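Local coordinates for protein SUMO-1 cysteine protease S273R (African swine fever virus pig/Kenya/KEN-50/1950, PDB 6LJ9) that probably acts as a cysteine endopeptidase that matures the viral pp220 and pp62 polyproteins into core-shell proteins and blunts host innate immune signalling and pyroptosis, at residues Q98-C110 with Q139-F153. Sequence-based numbering, arbitrary orientation.
Sequences QRWAIKYTKFFNC and QYVEGKAVKRPCNTF
F108 and F153 lie side by side on the same face of the sheet, where strands 107-109 and 152-153 run parallel. The two rings meet rim to rim, 3.4 Å from F108 CD1 to F153 CD2, with their planes only 18° apart. One face of the F108 ring is taken instead by Q139, whose CB makes a CH-pi contact 4.0 Å from the ring centroid, while C150 SG comes in at the ring edge. With CG between its backbone N and carbonyl carbon (chi1 69°), the extended Q139 chain runs past F108 in the opposite direction, and its amide NE2 bonds F107 O at 3.0 Å, in the carbonyl plane and on a lone pair. The same nitrogen also reaches N109 OD1.

K106 lies against 149-152 through its backbone and the near part of its chain, while its end leads away. Its CB and CD pack on the N151 side chain. K106 O accepts from both T152 N, nearly straight on, and T152 OG1, the latter 2.9 Å away and above the carbonyl plane. In the parallel pairing, F108 N donates to T152 O at 2.8 Å.

R148 reaches the turn 104-107 from the segment 139-153. R148 NH2 gives one hydrogen to A101 O (2.6 Å) and the other to F107 O, both close to the guanidinium plane, so the last turn of helix 90-103 and the first residue of strand 107-109 are tied through one nitrogen. T105 O lies over one guanidinium face and V141 CG2 over the opposite one.

The contact thus adds edge strand 107-109 to strand 152-158 of the mixed sheet; just beyond the edge strand, C110 is disulfide-bonded to C155. The hairpin 139-146 packs against helix 90-103 through V141, helix 129-134 touches F108 and C150 through V132, and L244 of helix 232-244 packs on F107 and T152.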
# COMPACT_ATOMS: atom_id res chain seq x y z
N GLN B 98 -13.14 1.39 -9.21
CA GLN B 98 -12.21 2.31 -9.84
C GLN B 98 -11.72 3.37 -8.87
O GLN B 98 -10.58 3.84 -8.99
CB GLN B 98 -12.87 2.97 -11.05
CG GLN B 98 -13.00 2.07 -12.27
CD GLN B 98 -13.79 2.71 -13.39
OE1 GLN B 98 -14.77 3.42 -13.15
NE2 GLN B 98 -13.36 2.48 -14.63
N ARG B 99 -12.54 3.77 -7.90
CA ARG B 99 -12.11 4.76 -6.92
C ARG B 99 -11.20 4.14 -5.87
O ARG B 99 -10.26 4.80 -5.39
CB ARG B 99 -13.32 5.41 -6.25
CG ARG B 99 -13.99 6.48 -7.09
CD ARG B 99 -15.32 6.92 -6.49
NE ARG B 99 -15.84 8.11 -7.15
CZ ARG B 99 -16.50 8.10 -8.31
NH1 ARG B 99 -16.71 6.96 -8.95
NH2 ARG B 99 -16.93 9.24 -8.84
N TRP B 100 -11.45 2.89 -5.48
CA TRP B 100 -10.59 2.22 -4.51
C TRP B 100 -9.20 1.98 -5.08
O TRP B 100 -8.22 1.94 -4.33
CB TRP B 100 -11.22 0.91 -4.06
CG TRP B 100 -12.45 1.09 -3.23
CD1 TRP B 100 -12.97 2.26 -2.76
CD2 TRP B 100 -13.33 0.05 -2.76
NE1 TRP B 100 -14.11 2.02 -2.04
CE2 TRP B 100 -14.35 0.68 -2.02
CE3 TRP B 100 -13.34 -1.34 -2.90
CZ2 TRP B 100 -15.38 -0.05 -1.42
CZ3 TRP B 100 -14.36 -2.05 -2.30
CH2 TRP B 100 -15.37 -1.40 -1.57
N ALA B 101 -9.09 1.81 -6.40
CA ALA B 101 -7.79 1.62 -7.03
C ALA B 101 -6.93 2.88 -6.95
O ALA B 101 -5.70 2.78 -7.09
CB ALA B 101 -7.96 1.20 -8.49
N ILE B 102 -7.54 4.04 -6.72
CA ILE B 102 -6.76 5.26 -6.50
C ILE B 102 -6.05 5.19 -5.15
O ILE B 102 -4.85 5.46 -5.05
CB ILE B 102 -7.67 6.50 -6.58
CG1 ILE B 102 -8.54 6.45 -7.84
CG2 ILE B 102 -6.85 7.77 -6.55
CD1 ILE B 102 -9.59 7.55 -7.90
N LYS B 103 -6.79 4.83 -4.10
CA LYS B 103 -6.24 4.80 -2.75
C LYS B 103 -5.34 3.59 -2.54
O LYS B 103 -4.23 3.72 -2.01
CB LYS B 103 -7.38 4.83 -1.73
CG LYS B 103 -6.98 4.46 -0.31
CD LYS B 103 -8.19 4.56 0.61
CE LYS B 103 -7.93 3.85 1.93
NZ LYS B 103 -6.75 4.41 2.64
N TYR B 104 -5.79 2.41 -2.95
CA TYR B 104 -5.00 1.19 -2.86
C TYR B 104 -4.27 1.02 -4.19
O TYR B 104 -4.82 0.48 -5.15
CB TYR B 104 -5.90 -0.00 -2.54
CG TYR B 104 -6.66 0.14 -1.24
CD1 TYR B 104 -6.06 -0.17 -0.03
CD2 TYR B 104 -7.97 0.60 -1.23
CE1 TYR B 104 -6.75 -0.03 1.16
CE2 TYR B 104 -8.67 0.74 -0.05
CZ TYR B 104 -8.06 0.42 1.15
OH TYR B 104 -8.75 0.56 2.33
N THR B 105 -3.02 1.48 -4.23
CA THR B 105 -2.26 1.57 -5.48
C THR B 105 -1.70 0.23 -5.94
O THR B 105 -1.13 0.16 -7.03
CB THR B 105 -1.13 2.58 -5.33
OG1 THR B 105 -0.24 2.16 -4.29
CG2 THR B 105 -1.69 3.96 -4.99
N LYS B 106 -1.82 -0.83 -5.13
CA LYS B 106 -1.45 -2.18 -5.55
C LYS B 106 -2.67 -3.07 -5.76
O LYS B 106 -2.56 -4.29 -5.67
CB LYS B 106 -0.49 -2.81 -4.54
CG LYS B 106 0.87 -2.12 -4.45
CD LYS B 106 1.88 -2.98 -3.70
CE LYS B 106 3.24 -2.30 -3.62
NZ LYS B 106 3.20 -1.07 -2.78
N PHE B 107 -3.82 -2.47 -6.03
CA PHE B 107 -5.08 -3.19 -6.19
C PHE B 107 -5.51 -3.13 -7.65
O PHE B 107 -5.56 -2.05 -8.24
CB PHE B 107 -6.16 -2.59 -5.28
CG PHE B 107 -7.54 -3.08 -5.59
CD1 PHE B 107 -7.89 -4.40 -5.36
CD2 PHE B 107 -8.50 -2.22 -6.08
CE1 PHE B 107 -9.17 -4.86 -5.63
CE2 PHE B 107 -9.78 -2.67 -6.36
CZ PHE B 107 -10.11 -3.99 -6.13
N PHE B 108 -5.83 -4.29 -8.22
CA PHE B 108 -6.26 -4.39 -9.61
C PHE B 108 -7.77 -4.56 -9.63
O PHE B 108 -8.30 -5.57 -9.14
CB PHE B 108 -5.56 -5.56 -10.31
CG PHE B 108 -5.78 -5.59 -11.80
CD1 PHE B 108 -6.92 -6.16 -12.34
CD2 PHE B 108 -4.83 -5.05 -12.66
CE1 PHE B 108 -7.12 -6.19 -13.70
CE2 PHE B 108 -5.03 -5.08 -14.03
CZ PHE B 108 -6.17 -5.65 -14.55
N ASN B 109 -8.47 -3.58 -10.19
CA ASN B 109 -9.92 -3.64 -10.32
C ASN B 109 -10.27 -4.20 -11.70
O ASN B 109 -9.77 -3.71 -12.72
CB ASN B 109 -10.53 -2.26 -10.12
CG ASN B 109 -9.90 -1.20 -11.00
OD1 ASN B 109 -8.72 -0.89 -10.86
ND2 ASN B 109 -10.69 -0.65 -11.92
N CYS B 110 -11.11 -5.22 -11.73
CA CYS B 110 -11.42 -5.89 -12.98
C CYS B 110 -12.21 -4.95 -13.89
O CYS B 110 -13.00 -4.14 -13.40
CB CYS B 110 -12.21 -7.17 -12.72
SG CYS B 110 -13.80 -6.92 -11.92
N GLN B 139 -5.44 -1.62 -16.33
CA GLN B 139 -6.58 -1.34 -15.48
C GLN B 139 -6.96 0.12 -15.64
O GLN B 139 -6.20 0.92 -16.19
CB GLN B 139 -6.28 -1.66 -14.01
CG GLN B 139 -5.28 -0.74 -13.35
CD GLN B 139 -4.98 -1.14 -11.93
OE1 GLN B 139 -3.86 -1.56 -11.61
NE2 GLN B 139 -5.97 -1.02 -11.05
N TYR B 140 -8.14 0.47 -15.16
CA TYR B 140 -8.69 1.81 -15.36
C TYR B 140 -8.91 2.47 -14.01
O TYR B 140 -9.88 2.18 -13.30
CB TYR B 140 -9.97 1.74 -16.19
CG TYR B 140 -9.68 1.34 -17.62
CD1 TYR B 140 -9.63 0.01 -18.00
CD2 TYR B 140 -9.41 2.30 -18.59
CE1 TYR B 140 -9.35 -0.36 -19.30
CE2 TYR B 140 -9.13 1.95 -19.89
CZ TYR B 140 -9.10 0.61 -20.24
OH TYR B 140 -8.82 0.26 -21.54
N VAL B 141 -7.98 3.35 -13.65
CA VAL B 141 -8.02 4.13 -12.42
C VAL B 141 -8.43 5.55 -12.79
O VAL B 141 -7.85 6.15 -13.70
CB VAL B 141 -6.66 4.11 -11.71
CG1 VAL B 141 -6.71 4.94 -10.45
CG2 VAL B 141 -6.25 2.68 -11.40
N GLU B 142 -9.43 6.08 -12.08
CA GLU B 142 -10.13 7.31 -12.47
C GLU B 142 -10.71 7.04 -13.86
O GLU B 142 -11.39 6.01 -14.03
CB GLU B 142 -9.20 8.52 -12.37
CG GLU B 142 -8.37 8.57 -11.10
CD GLU B 142 -7.69 9.91 -10.89
OE1 GLU B 142 -8.26 10.93 -11.32
OE2 GLU B 142 -6.59 9.94 -10.29
N GLY B 143 -10.47 7.88 -14.85
CA GLY B 143 -10.88 7.59 -16.21
C GLY B 143 -9.68 7.37 -17.11
O GLY B 143 -9.72 7.71 -18.30
N LYS B 144 -8.62 6.80 -16.55
CA LYS B 144 -7.33 6.71 -17.22
C LYS B 144 -6.81 5.28 -17.18
O LYS B 144 -6.90 4.60 -16.14
CB LYS B 144 -6.32 7.65 -16.56
CG LYS B 144 -4.89 7.49 -17.05
CD LYS B 144 -3.97 8.47 -16.36
CE LYS B 144 -2.53 8.23 -16.78
NZ LYS B 144 -2.38 8.28 -18.25
N ALA B 145 -6.27 4.82 -18.30
CA ALA B 145 -5.65 3.51 -18.37
C ALA B 145 -4.34 3.51 -17.59
O ALA B 145 -3.58 4.48 -17.63
CB ALA B 145 -5.40 3.11 -19.82
N VAL B 146 -4.08 2.42 -16.88
CA VAL B 146 -2.94 2.34 -15.96
C VAL B 146 -2.38 0.93 -15.99
O VAL B 146 -3.12 -0.06 -15.98
CB VAL B 146 -3.36 2.75 -14.53
CG1 VAL B 146 -2.42 2.15 -13.50
CG2 VAL B 146 -3.39 4.26 -14.40
N LYS B 147 -1.05 0.83 -16.03
CA LYS B 147 -0.34 -0.43 -15.85
C LYS B 147 0.60 -0.28 -14.67
O LYS B 147 1.48 0.59 -14.67
CB LYS B 147 0.44 -0.83 -17.11
CG LYS B 147 -0.43 -0.98 -18.34
CD LYS B 147 0.06 -2.09 -19.25
CE LYS B 147 1.51 -1.88 -19.66
NZ LYS B 147 1.76 -2.35 -21.06
N ARG B 148 0.42 -1.12 -13.65
CA ARG B 148 1.18 -1.03 -12.42
C ARG B 148 1.19 -2.39 -11.74
O ARG B 148 0.24 -3.16 -11.91
CB ARG B 148 0.58 0.03 -11.48
CG ARG B 148 -0.83 -0.29 -11.02
CD ARG B 148 -1.42 0.83 -10.19
NE ARG B 148 -2.68 0.44 -9.57
CZ ARG B 148 -3.45 1.25 -8.85
NH1 ARG B 148 -3.08 2.51 -8.65
NH2 ARG B 148 -4.58 0.80 -8.32
N PRO B 149 2.24 -2.71 -10.99
CA PRO B 149 2.27 -4.01 -10.29
C PRO B 149 1.24 -4.04 -9.17
O PRO B 149 1.21 -3.17 -8.30
CB PRO B 149 3.70 -4.08 -9.74
CG PRO B 149 4.14 -2.66 -9.64
CD PRO B 149 3.48 -1.95 -10.79
N CYS B 150 0.40 -5.07 -9.19
CA CYS B 150 -0.67 -5.25 -8.22
C CYS B 150 -0.54 -6.62 -7.57
O CYS B 150 -0.37 -7.63 -8.26
CB CYS B 150 -2.04 -5.12 -8.89
SG CYS B 150 -2.34 -3.53 -9.71
N ASN B 151 -0.62 -6.65 -6.23
CA ASN B 151 -0.62 -7.89 -5.47
C ASN B 151 -1.99 -8.21 -4.89
O ASN B 151 -2.11 -9.11 -4.06
CB ASN B 151 0.43 -7.84 -4.36
CG ASN B 151 0.30 -6.61 -3.47
OD1 ASN B 151 -0.71 -5.92 -3.49
ND2 ASN B 151 1.34 -6.35 -2.69
N THR B 152 -3.03 -7.49 -5.31
CA THR B 152 -4.41 -7.81 -4.96
C THR B 152 -5.29 -7.64 -6.19
O THR B 152 -5.07 -6.75 -7.01
CB THR B 152 -4.94 -6.94 -3.81
OG1 THR B 152 -4.64 -5.56 -4.07
CG2 THR B 152 -4.34 -7.35 -2.48
N PHE B 153 -6.29 -8.51 -6.29
CA PHE B 153 -7.22 -8.52 -7.41
C PHE B 153 -8.64 -8.62 -6.87
O PHE B 153 -8.91 -9.42 -5.97
CB PHE B 153 -6.92 -9.69 -8.36
CG PHE B 153 -7.87 -9.79 -9.53
CD1 PHE B 153 -9.01 -10.57 -9.45
CD2 PHE B 153 -7.61 -9.12 -10.71
CE1 PHE B 153 -9.88 -10.66 -10.52
CE2 PHE B 153 -8.47 -9.21 -11.78
CZ PHE B 153 -9.61 -9.99 -11.69
O HOH W 1 -10.37 -1.80 -14.84